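Local coordinates for LamCAT (Aquimarina, PDB 6JH5), which probably hydrolyses the beta-1,3-glucan laminarin, as a family 16 glycoside hydrolase from a marine bacterium, at residues Y38-N43 and E58-Y63; I53-E58 and Y65-M70; K76-G81 and F197-N202; A98-G103 and E116-E121. One frame throughout, in Å; residues are numbered along the deposited sequence.

Interaction 1 of 4, residues Y38-N43 and E58-Y63; sequences YYRREN and ESIGGY
Tyr38 and Ile60 meet where the end of strand 37-39 faces the tip of the beta hairpin formed by strands 50-60 and 63-71. The hairpin closes with a type I' turn from Ile60 to Tyr63, and the backbones of these two residues bond to each other in both directions. Glycine suits both turn positions: at Gly61 a side chain would collide with CE2 of Tyr38, and the backbone angles of Gly62 leave little room for one.

The apolar part centres on the Tyr38 ring. With chi1 at -178°, CG lies anti to the backbone N and the ring swings out over the hairpin. Ile60 CG1 sits over the middle of one ring face, 4.0 Å from the centroid and only 9° off its normal, a CH-pi contact. Ile60 CD1 reaches Tyr38 CE1 at 3.7 Å. Tyr63 brings CD2 to the ring's edge. Shortening Tyr38 to an alanine would probably leave Ile60 CG1 and CD1 without the ring that covers them and open a gap beside the turn.

The polar part lies beyond Ile60, whose CD1 also touches Arg40 NE. Arg40 NH1 and Glu58 OE1 form a long, weak salt bridge of 3.5 Å, with guanidinium and carboxylate planes 79° apart. Glu42 adds its charge over a guanidinium face, while Glu58 OE2 and Asn43 ND2 have partners on the hairpin itself, Thr66 and Thr54. One water joins Arg40, Asn43 and Glu58: it accepts from Arg40 NH1 and donates to Asn43 OD1 (2.8 Å) and to Glu58 OE2 (2.7 Å).

Interaction 2 of 4, residues I53-E58 and Y65-M70; sequences ITAKRE and YTSTRM
Lys56 and Thr66 form an antiparallel, hydrogen-bonded pair between strands 50-60 and 63-71, in a largely buried contact close to the turn that joins them. Lys56 N gives its hydrogen to Thr66 O at 2.9 Å, and Thr66 N returns one to Lys56 O at 3.0 Å. The same two carbonyls also receive CA-H contacts, from Ala55 CA and Tyr65 CA.

A side-chain bond runs diagonally from this pair to Glu58. Thr66 OG1 donates to Glu58 OE2 at 2.7 Å, meeting the carboxylate on its anti side and 30° out of its plane. With chi1 at 59°, OG1 lies between the backbone N and the carbonyl carbon and CG2 anti to the carbonyl carbon, which brings both branches to Glu58; threonine thus offers this neighbour both a hydroxyl and a methyl. The same OG1 also bonds to Asn43 ND2.

This beta hairpin belongs to the curved sheets of the family 16 jelly-roll sandwich. On one side of it Arg57 CG lies alongside Tyr65 CE1 (3.8 Å), whose hydroxyl bonds to Asn216.

Toward the interior the strands diverge and apolar branches bridge them. Ile53 CG2 rests on Thr68 CB at 3.8 Å, and Ile53 CD1 approaches Met70 SD at 4.1 Å.

Interaction 3 of 4, residues K76-G81 and F197-N202; sequences KSWKYG and FFILLN
Trp78 and Phe197 are joined by two backbone hydrogen bonds, which satisfy both polar backbone atoms of each residue that face the other. Trp78 N donates to Phe197 O at 3.0 Å, nearly straight at 165°. Phe197 N donates back to Trp78 O at 2.9 Å. Phe197 O also receives the CA-H of Ser77, a bent contact of 3.3 Å.

Several other polar groups find partners elsewhere in the chain. Ser77 OG bonds to Asp104 OD2. Thr72 OG1 serves both segments, bonding to Lys76 O and to Ile199 N. Farther along, Asn202 OD1 takes the indole N-H of Trp100.

The Trp78-Phe197 bonds make a single antiparallel bridge, by which the loop before strand 81-88 fastens to the start of strand 197-205 within the beta-sandwich of the family.

Apolar packing runs beside the bridge. With chi1 of -54°, the Trp78 indole stands anti to its carbonyl carbon and leans along the strand, bringing CZ3 within 3.6 Å of Ile199 CD1. The ring and the branched chain meet at a slant, and Trp8 and Val230 also pack on the indole, so a broad flat residue fits here. A serine in place of Trp78 could keep the backbone bonds but would probably leave Ile199 CD1 without its cover and open a gap beside Trp8. Phe198 turns its ring to Leu102, while its CB lies 3.6 Å from Lys76 O.

Interaction 4 of 4, residues A98-G103 and E116-E121; sequences AFWMLG and EIDIME
Phe99 faces two residues at once, Ile119 and Met120, in a classic beta bulge that shifts the antiparallel register by one. Phe99 O accepts Met120 N at 3.0 Å, in its carbonyl plane, and a weak, bent bond from Ile119 N. Beyond the bulge, regular pairing resumes with Trp100 opposite Asp118, a non-hydrogen-bonded pair, and then Met101 with Ile117, which is hydrogen-bonded.

The bulge lets Ile119 turn inward. Its CD1 lies over one face of the Phe99 ring, 3.9 Å from the centroid, and also touches Met101 CG; the branched chain thus fills the space between phenylalanine and methionine.

Glu116, Asp118 and Glu121 all point to the other side. Residues 116-121, EIDIME, match the bulged active-site signature of family 16, in which the two outer glutamates usually act as nucleophile and acid/base. Glu116 OE2 lies 3.6 Å from Trp100 CE3 and 2.7 Å from Asp118 OD1. Trp100, with CG between its backbone N and carbonyl carbon (chi1 54°), runs alongside Asp118. Trp111 bonds to Glu116 OE1 and Trp96 to Glu121 OE2, which would limit the rotation of the two carboxylates.

Strand 95-103 lies between strand 197-205 and the pair 116-118 and 120-121, while Phe99, Met101, Ile117 and Ile119 pack against strands 81-88 and 158-164.

In the fold
From the N terminus, residues 38-43 open interaction 1, but 53-58, the first half of interaction 2, comes before 58-63 closes it. The two contacts therefore cross; they share Glu58 and tie strand 37-39 to the hairpin of strands 50-60 and 63-71, which 65-70 completes. Interaction 3 then begins at 76-81 and waits more than a hundred residues for 197-202. Interaction 4 is nested in that long loop, closing a short one of its own between 103 and 116. Strand 197-205 connects the pieces: Leu201 O bonds to Met70 N of interaction 2, and Leu200 N to Trp100 O of interaction 4, linking the hairpin to the strands that carry the probable catalytic signature.

Interaction 1 of 4, residues Y38-N43 and E58-Y63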
# COMPACT_ATOMS: atom_id res chain seq x y z
N TYR A 38 6.11 -6.61 -14.09
CA TYR A 38 4.95 -7.45 -14.49
C TYR A 38 4.58 -8.23 -13.23
O TYR A 38 5.38 -8.97 -12.73
CB TYR A 38 5.40 -8.38 -15.61
CG TYR A 38 4.34 -9.27 -16.18
CD1 TYR A 38 3.87 -10.36 -15.49
CD2 TYR A 38 3.86 -9.04 -17.45
CE1 TYR A 38 2.92 -11.19 -16.04
CE2 TYR A 38 2.92 -9.88 -18.01
CZ TYR A 38 2.43 -10.95 -17.30
OH TYR A 38 1.51 -11.76 -17.87
N TYR A 39 3.38 -8.00 -12.71
CA TYR A 39 2.95 -8.67 -11.47
C TYR A 39 2.59 -10.14 -11.74
O TYR A 39 2.06 -10.46 -12.75
CB TYR A 39 1.80 -7.88 -10.87
CG TYR A 39 2.19 -6.59 -10.22
CD1 TYR A 39 3.20 -6.55 -9.28
CD2 TYR A 39 1.50 -5.42 -10.47
CE1 TYR A 39 3.54 -5.38 -8.64
CE2 TYR A 39 1.83 -4.24 -9.83
CZ TYR A 39 2.84 -4.23 -8.89
OH TYR A 39 3.14 -3.07 -8.27
N ARG A 40 2.91 -10.98 -10.76
CA ARG A 40 2.64 -12.43 -10.84
C ARG A 40 2.27 -12.97 -9.45
O ARG A 40 2.62 -12.38 -8.48
CB ARG A 40 3.93 -13.17 -11.21
CG ARG A 40 4.54 -12.74 -12.53
CD ARG A 40 5.65 -13.68 -12.96
NE ARG A 40 5.08 -14.87 -13.54
CZ ARG A 40 5.65 -16.04 -13.53
NH1 ARG A 40 6.80 -16.20 -12.92
NH2 ARG A 40 5.05 -17.06 -14.10
N ARG A 41 1.54 -14.07 -9.43
CA ARG A 41 1.23 -14.80 -8.18
C ARG A 41 2.48 -15.48 -7.62
O ARG A 41 2.64 -15.54 -6.47
CB ARG A 41 0.20 -15.89 -8.48
CG ARG A 41 -0.06 -16.81 -7.30
CD ARG A 41 -0.63 -16.04 -6.15
NE ARG A 41 -0.93 -16.84 -4.99
CZ ARG A 41 -0.06 -17.23 -4.09
NH1 ARG A 41 1.21 -16.93 -4.23
NH2 ARG A 41 -0.47 -17.92 -3.05
N GLU A 42 3.38 -15.93 -8.50
CA GLU A 42 4.59 -16.70 -8.13
C GLU A 42 5.56 -15.88 -7.29
O GLU A 42 6.29 -16.44 -6.53
CB GLU A 42 5.29 -17.23 -9.37
CG GLU A 42 4.52 -18.37 -9.99
CD GLU A 42 3.52 -17.96 -11.05
OE1 GLU A 42 3.14 -16.80 -11.09
OE2 GLU A 42 3.13 -18.81 -11.81
N ASN A 43 5.46 -14.56 -7.38
CA ASN A 43 6.36 -13.67 -6.62
C ASN A 43 5.92 -13.53 -5.16
O ASN A 43 6.61 -12.87 -4.43
CB ASN A 43 6.53 -12.32 -7.32
CG ASN A 43 7.25 -12.45 -8.64
OD1 ASN A 43 6.75 -13.05 -9.55
ND2 ASN A 43 8.43 -11.87 -8.72
N GLU A 58 13.51 -10.63 -14.31
CA GLU A 58 13.02 -11.79 -15.06
C GLU A 58 12.26 -11.22 -16.26
O GLU A 58 11.57 -10.23 -16.08
CB GLU A 58 12.20 -12.56 -14.03
CG GLU A 58 10.97 -13.26 -14.51
CD GLU A 58 10.40 -14.18 -13.45
OE1 GLU A 58 10.07 -15.31 -13.80
OE2 GLU A 58 10.28 -13.79 -12.33
N SER A 59 12.37 -11.87 -17.41
CA SER A 59 11.68 -11.37 -18.62
C SER A 59 10.33 -12.04 -18.78
O SER A 59 10.29 -13.25 -18.77
CB SER A 59 12.48 -11.71 -19.84
OG SER A 59 13.76 -11.13 -19.79
N ILE A 60 9.28 -11.25 -18.86
CA ILE A 60 7.94 -11.84 -19.15
C ILE A 60 7.06 -10.76 -19.75
O ILE A 60 7.10 -9.67 -19.29
CB ILE A 60 7.32 -12.40 -17.88
CG1 ILE A 60 5.89 -12.88 -18.16
CG2 ILE A 60 7.37 -11.36 -16.77
CD1 ILE A 60 5.35 -13.72 -17.05
N GLY A 61 6.32 -11.08 -20.80
CA GLY A 61 5.35 -10.13 -21.36
C GLY A 61 5.96 -8.84 -21.87
O GLY A 61 5.23 -7.90 -22.03
N GLY A 62 7.24 -8.85 -22.20
CA GLY A 62 7.89 -7.62 -22.68
C GLY A 62 8.49 -6.78 -21.57
O GLY A 62 9.05 -5.78 -21.86
N TYR A 63 8.42 -7.26 -20.34
CA TYR A 63 8.91 -6.51 -19.16
C TYR A 63 10.11 -7.23 -18.57
O TYR A 63 10.29 -8.40 -18.83
CB TYR A 63 7.77 -6.28 -18.17
CG TYR A 63 6.72 -5.42 -18.80
CD1 TYR A 63 6.85 -4.05 -18.79
CD2 TYR A 63 5.68 -5.97 -19.51
CE1 TYR A 63 5.93 -3.24 -19.43
CE2 TYR A 63 4.75 -5.18 -20.14
CZ TYR A 63 4.88 -3.81 -20.10
OH TYR A 63 3.99 -3.03 -20.75
O HOH W 1 8.37 -14.97 -10.84

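Interaction 2 of 4, residues I53-E58 and Y65-M70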
# COMPACT_ATOMS: atom_id res chain seq x y z
N ILE A 53 7.09 -10.88 -0.52
CA ILE A 53 6.87 -10.42 -1.91
C ILE A 53 8.28 -10.24 -2.47
O ILE A 53 9.01 -9.46 -1.94
CB ILE A 53 6.07 -9.12 -1.95
CG1 ILE A 53 4.61 -9.39 -1.61
CG2 ILE A 53 6.21 -8.48 -3.33
CD1 ILE A 53 3.73 -8.17 -1.61
N THR A 54 8.62 -11.01 -3.49
CA THR A 54 9.98 -10.94 -4.05
C THR A 54 9.94 -10.25 -5.40
O THR A 54 9.16 -10.66 -6.20
CB THR A 54 10.53 -12.36 -4.25
OG1 THR A 54 10.50 -13.03 -3.00
CG2 THR A 54 11.95 -12.38 -4.79
N ALA A 55 10.74 -9.21 -5.57
CA ALA A 55 10.86 -8.59 -6.90
C ALA A 55 12.07 -9.24 -7.57
O ALA A 55 13.05 -9.44 -6.92
CB ALA A 55 11.02 -7.10 -6.80
N LYS A 56 11.93 -9.57 -8.85
CA LYS A 56 13.02 -10.28 -9.55
C LYS A 56 13.34 -9.65 -10.90
O LYS A 56 12.51 -9.02 -11.46
CB LYS A 56 12.57 -11.71 -9.85
CG LYS A 56 12.26 -12.55 -8.62
CD LYS A 56 11.82 -13.95 -8.95
CE LYS A 56 11.57 -14.77 -7.69
NZ LYS A 56 10.65 -15.90 -7.96
N ARG A 57 14.55 -9.90 -11.37
CA ARG A 57 14.92 -9.50 -12.74
C ARG A 57 14.59 -10.72 -13.58
O ARG A 57 15.29 -11.70 -13.49
CB ARG A 57 16.42 -9.28 -12.85
CG ARG A 57 16.80 -7.86 -12.52
CD ARG A 57 18.28 -7.66 -12.54
NE ARG A 57 18.71 -7.56 -13.91
CZ ARG A 57 19.91 -7.90 -14.34
NH1 ARG A 57 20.81 -8.36 -13.49
NH2 ARG A 57 20.21 -7.77 -15.61
N GLU A 58 13.51 -10.63 -14.31
CA GLU A 58 13.02 -11.79 -15.06
C GLU A 58 12.26 -11.22 -16.26
O GLU A 58 11.57 -10.23 -16.08
CB GLU A 58 12.20 -12.56 -14.03
CG GLU A 58 10.97 -13.26 -14.51
CD GLU A 58 10.40 -14.18 -13.45
OE1 GLU A 58 10.07 -15.31 -13.80
OE2 GLU A 58 10.28 -13.79 -12.33
N TYR A 65 11.13 -6.99 -15.09
CA TYR A 65 11.05 -7.22 -13.64
C TYR A 65 9.69 -7.84 -13.33
O TYR A 65 8.73 -7.58 -14.00
CB TYR A 65 11.19 -5.92 -12.84
CG TYR A 65 12.42 -5.11 -13.18
CD1 TYR A 65 13.62 -5.37 -12.58
CD2 TYR A 65 12.36 -4.12 -14.13
CE1 TYR A 65 14.75 -4.64 -12.90
CE2 TYR A 65 13.48 -3.38 -14.46
CZ TYR A 65 14.68 -3.64 -13.85
OH TYR A 65 15.78 -2.93 -14.19
N THR A 66 9.68 -8.66 -12.29
CA THR A 66 8.43 -9.25 -11.79
C THR A 66 8.31 -8.95 -10.30
O THR A 66 9.30 -8.77 -9.65
CB THR A 66 8.34 -10.76 -12.03
OG1 THR A 66 9.45 -11.37 -11.39
CG2 THR A 66 8.30 -11.08 -13.50
N SER A 67 7.08 -8.87 -9.84
CA SER A 67 6.80 -8.60 -8.42
C SER A 67 5.35 -9.02 -8.13
O SER A 67 4.79 -9.74 -8.90
CB SER A 67 7.06 -7.17 -8.06
OG SER A 67 7.01 -6.99 -6.67
N THR A 68 4.83 -8.60 -6.99
CA THR A 68 3.44 -8.98 -6.65
C THR A 68 2.63 -7.74 -6.26
O THR A 68 3.18 -6.87 -5.65
CB THR A 68 3.41 -9.97 -5.48
OG1 THR A 68 3.73 -11.23 -6.03
CG2 THR A 68 2.07 -10.11 -4.79
N ARG A 69 1.38 -7.70 -6.69
CA ARG A 69 0.40 -6.71 -6.23
C ARG A 69 -0.81 -7.53 -5.78
O ARG A 69 -1.38 -8.19 -6.61
CB ARG A 69 0.04 -5.69 -7.31
CG ARG A 69 -1.01 -4.67 -6.90
CD ARG A 69 -1.00 -3.46 -7.79
NE ARG A 69 -2.28 -2.79 -7.79
CZ ARG A 69 -2.47 -1.57 -8.26
NH1 ARG A 69 -1.44 -0.87 -8.70
NH2 ARG A 69 -3.68 -1.05 -8.28
N MET A 70 -1.15 -7.47 -4.51
CA MET A 70 -2.26 -8.31 -4.02
C MET A 70 -3.26 -7.43 -3.26
O MET A 70 -2.85 -6.43 -2.75
CB MET A 70 -1.71 -9.44 -3.14
CG MET A 70 -0.86 -8.96 -2.02
SD MET A 70 0.23 -10.25 -1.30
CE MET A 70 -0.94 -11.17 -0.29

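Interaction 3 of 4, residues K76-G81 and F197-N202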
# COMPACT_ATOMS: atom_id res chain seq x y z
N LYS A 76 -12.69 -8.57 1.30
CA LYS A 76 -12.81 -7.87 2.60
C LYS A 76 -12.62 -6.36 2.43
O LYS A 76 -11.73 -5.95 1.73
CB LYS A 76 -11.75 -8.37 3.58
CG LYS A 76 -11.80 -9.85 3.89
CD LYS A 76 -12.99 -10.26 4.74
CE LYS A 76 -13.07 -11.76 4.92
NZ LYS A 76 -14.32 -12.21 5.57
N SER A 77 -13.52 -5.59 3.03
CA SER A 77 -13.42 -4.12 3.00
C SER A 77 -14.06 -3.55 4.26
O SER A 77 -14.78 -4.24 4.93
CB SER A 77 -13.96 -3.50 1.78
OG SER A 77 -15.34 -3.66 1.76
N TRP A 78 -13.61 -2.35 4.61
CA TRP A 78 -14.01 -1.72 5.88
C TRP A 78 -14.28 -0.22 5.73
O TRP A 78 -13.63 0.41 4.96
CB TRP A 78 -12.87 -1.90 6.89
CG TRP A 78 -12.45 -3.32 7.08
CD1 TRP A 78 -12.91 -4.21 8.01
CD2 TRP A 78 -11.46 -4.02 6.32
NE1 TRP A 78 -12.29 -5.41 7.86
CE2 TRP A 78 -11.41 -5.33 6.83
CE3 TRP A 78 -10.64 -3.68 5.25
CZ2 TRP A 78 -10.55 -6.28 6.32
CZ3 TRP A 78 -9.80 -4.62 4.74
CH2 TRP A 78 -9.75 -5.91 5.26
N LYS A 79 -15.22 0.27 6.52
CA LYS A 79 -15.48 1.72 6.63
C LYS A 79 -15.12 2.09 8.05
O LYS A 79 -15.80 1.66 8.94
CB LYS A 79 -16.95 2.03 6.40
CG LYS A 79 -17.26 3.51 6.50
CD LYS A 79 -18.71 3.72 6.22
CE LYS A 79 -19.28 5.01 6.74
NZ LYS A 79 -20.65 5.19 6.24
N TYR A 80 -13.97 2.75 8.19
CA TYR A 80 -13.33 3.25 9.43
C TYR A 80 -12.58 2.11 10.12
O TYR A 80 -12.92 0.96 9.91
CB TYR A 80 -14.36 3.88 10.38
CG TYR A 80 -15.20 4.96 9.75
CD1 TYR A 80 -14.66 5.85 8.86
CD2 TYR A 80 -16.54 5.07 10.04
CE1 TYR A 80 -15.43 6.83 8.27
CE2 TYR A 80 -17.32 6.05 9.47
CZ TYR A 80 -16.77 6.93 8.57
OH TYR A 80 -17.55 7.88 8.01
N GLY A 81 -11.62 2.46 10.96
CA GLY A 81 -10.91 1.43 11.73
C GLY A 81 -9.44 1.77 11.90
O GLY A 81 -9.05 2.81 11.51
N PHE A 197 -13.31 0.66 2.10
CA PHE A 197 -12.00 0.58 1.41
C PHE A 197 -11.42 -0.80 1.65
O PHE A 197 -11.58 -1.37 2.69
CB PHE A 197 -11.00 1.60 1.96
CG PHE A 197 -11.17 3.02 1.47
CD1 PHE A 197 -12.35 3.69 1.68
CD2 PHE A 197 -10.16 3.65 0.77
CE1 PHE A 197 -12.51 4.99 1.21
CE2 PHE A 197 -10.33 4.94 0.31
CZ PHE A 197 -11.50 5.60 0.53
N PHE A 198 -10.72 -1.27 0.64
CA PHE A 198 -10.01 -2.56 0.68
C PHE A 198 -8.50 -2.30 0.74
O PHE A 198 -8.09 -1.22 0.55
CB PHE A 198 -10.41 -3.46 -0.49
CG PHE A 198 -10.07 -2.92 -1.85
CD1 PHE A 198 -8.82 -3.09 -2.41
CD2 PHE A 198 -11.03 -2.27 -2.59
CE1 PHE A 198 -8.53 -2.61 -3.67
CE2 PHE A 198 -10.74 -1.79 -3.85
CZ PHE A 198 -9.49 -1.93 -4.37
N ILE A 199 -7.76 -3.34 1.11
CA ILE A 199 -6.30 -3.25 1.36
C ILE A 199 -5.49 -3.79 0.18
O ILE A 199 -5.94 -4.71 -0.42
CB ILE A 199 -5.96 -4.02 2.66
CG1 ILE A 199 -6.55 -3.28 3.86
CG2 ILE A 199 -4.46 -4.27 2.85
CD1 ILE A 199 -6.33 -3.98 5.17
N LEU A 200 -4.36 -3.16 -0.07
CA LEU A 200 -3.41 -3.64 -1.09
C LEU A 200 -1.99 -3.67 -0.51
O LEU A 200 -1.66 -2.87 0.31
CB LEU A 200 -3.39 -2.71 -2.30
CG LEU A 200 -4.73 -2.47 -2.98
CD1 LEU A 200 -5.35 -1.18 -2.47
CD2 LEU A 200 -4.57 -2.40 -4.49
N LEU A 201 -1.22 -4.62 -1.02
CA LEU A 201 0.22 -4.74 -0.75
C LEU A 201 0.92 -4.92 -2.10
O LEU A 201 0.46 -5.70 -2.87
CB LEU A 201 0.52 -5.95 0.13
CG LEU A 201 0.16 -5.79 1.60
CD1 LEU A 201 0.22 -7.14 2.29
CD2 LEU A 201 1.07 -4.80 2.31
N ASN A 202 2.01 -4.21 -2.32
CA ASN A 202 2.76 -4.46 -3.56
C ASN A 202 4.18 -3.92 -3.44
O ASN A 202 4.45 -3.21 -2.54
CB ASN A 202 2.12 -3.79 -4.78
CG ASN A 202 2.28 -2.29 -4.77
OD1 ASN A 202 1.57 -1.60 -4.11
ND2 ASN A 202 3.25 -1.79 -5.51

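Interaction 4 of 4, residues A98-G103 and E116-E121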
# COMPACT_ATOMS: atom_id res chain seq x y z
N ALA A 98 4.69 -0.62 -1.05
CA ALA A 98 3.51 0.10 -0.54
C ALA A 98 2.53 -0.82 0.20
O ALA A 98 2.40 -1.97 -0.13
CB ALA A 98 2.81 0.79 -1.68
N PHE A 99 1.86 -0.22 1.17
CA PHE A 99 0.74 -0.78 1.95
C PHE A 99 -0.34 0.31 1.88
O PHE A 99 -0.10 1.39 2.33
CB PHE A 99 1.23 -1.11 3.36
CG PHE A 99 0.18 -1.45 4.38
CD1 PHE A 99 -0.85 -2.31 4.10
CD2 PHE A 99 0.27 -0.92 5.64
CE1 PHE A 99 -1.79 -2.61 5.06
CE2 PHE A 99 -0.68 -1.21 6.60
CZ PHE A 99 -1.70 -2.07 6.32
N TRP A 100 -1.49 -0.04 1.32
CA TRP A 100 -2.42 1.05 1.01
C TRP A 100 -3.85 0.53 0.83
O TRP A 100 -4.08 -0.62 1.06
CB TRP A 100 -1.91 1.77 -0.24
CG TRP A 100 -1.64 0.94 -1.47
CD1 TRP A 100 -0.75 -0.08 -1.62
CD2 TRP A 100 -2.20 1.16 -2.77
NE1 TRP A 100 -0.74 -0.53 -2.91
CE2 TRP A 100 -1.61 0.22 -3.64
CE3 TRP A 100 -3.15 2.04 -3.29
CZ2 TRP A 100 -1.94 0.15 -4.99
CZ3 TRP A 100 -3.46 1.98 -4.62
CH2 TRP A 100 -2.86 1.05 -5.47
N MET A 101 -4.76 1.46 0.61
CA MET A 101 -6.20 1.14 0.49
C MET A 101 -6.82 1.93 -0.65
O MET A 101 -6.38 3.00 -0.91
CB MET A 101 -6.95 1.52 1.77
CG MET A 101 -6.33 0.89 3.00
SD MET A 101 -7.32 1.21 4.52
CE MET A 101 -8.57 -0.08 4.39
N LEU A 102 -7.85 1.35 -1.25
CA LEU A 102 -8.65 2.01 -2.31
C LEU A 102 -10.13 1.86 -1.97
O LEU A 102 -10.49 0.88 -1.41
CB LEU A 102 -8.40 1.35 -3.67
CG LEU A 102 -7.10 1.73 -4.36
CD1 LEU A 102 -6.84 0.80 -5.53
CD2 LEU A 102 -7.11 3.18 -4.82
N GLY A 103 -10.91 2.83 -2.39
CA GLY A 103 -12.34 2.69 -2.15
C GLY A 103 -12.89 1.51 -2.95
O GLY A 103 -12.58 1.39 -4.10
N GLU A 116 -7.98 7.09 -2.17
CA GLU A 116 -6.82 6.20 -1.92
C GLU A 116 -6.18 6.62 -0.59
O GLU A 116 -6.00 7.78 -0.39
CB GLU A 116 -5.81 6.35 -3.05
CG GLU A 116 -4.53 5.56 -2.88
CD GLU A 116 -3.64 5.64 -4.12
OE1 GLU A 116 -4.13 5.89 -5.17
OE2 GLU A 116 -2.50 5.48 -4.00
N ILE A 117 -5.94 5.65 0.29
CA ILE A 117 -5.18 5.95 1.53
C ILE A 117 -3.89 5.13 1.45
O ILE A 117 -3.96 3.95 1.53
CB ILE A 117 -5.96 5.61 2.81
CG1 ILE A 117 -7.40 6.13 2.82
CG2 ILE A 117 -5.18 6.07 4.03
CD1 ILE A 117 -8.28 5.46 3.87
N ASP A 118 -2.76 5.81 1.30
CA ASP A 118 -1.46 5.12 1.30
C ASP A 118 -0.96 5.11 2.76
O ASP A 118 -0.66 6.13 3.27
CB ASP A 118 -0.49 5.86 0.39
CG ASP A 118 -1.01 6.03 -1.02
OD1 ASP A 118 -1.30 5.04 -1.62
OD2 ASP A 118 -1.10 7.15 -1.44
N ILE A 119 -1.03 3.95 3.40
CA ILE A 119 -0.61 3.84 4.82
C ILE A 119 0.91 3.93 4.90
O ILE A 119 1.41 4.48 5.82
CB ILE A 119 -1.18 2.53 5.39
CG1 ILE A 119 -2.70 2.54 5.27
CG2 ILE A 119 -0.74 2.38 6.84
CD1 ILE A 119 -3.34 1.19 5.54
N MET A 120 1.57 3.27 3.95
CA MET A 120 3.04 3.32 3.85
C MET A 120 3.45 3.29 2.38
O MET A 120 2.97 2.45 1.67
CB MET A 120 3.69 2.11 4.55
CG MET A 120 5.21 2.09 4.56
SD MET A 120 6.04 1.65 2.98
CE MET A 120 5.54 -0.06 2.79
N GLU A 121 4.27 4.26 2.01
CA GLU A 121 4.99 4.19 0.72
C GLU A 121 6.46 4.51 0.98
O GLU A 121 6.72 5.33 1.80
CB GLU A 121 4.45 5.13 -0.34
CG GLU A 121 3.19 4.60 -0.99
CD GLU A 121 2.69 5.60 -2.01
OE1 GLU A 121 2.20 6.62 -1.58
OE2 GLU A 121 2.90 5.37 -3.19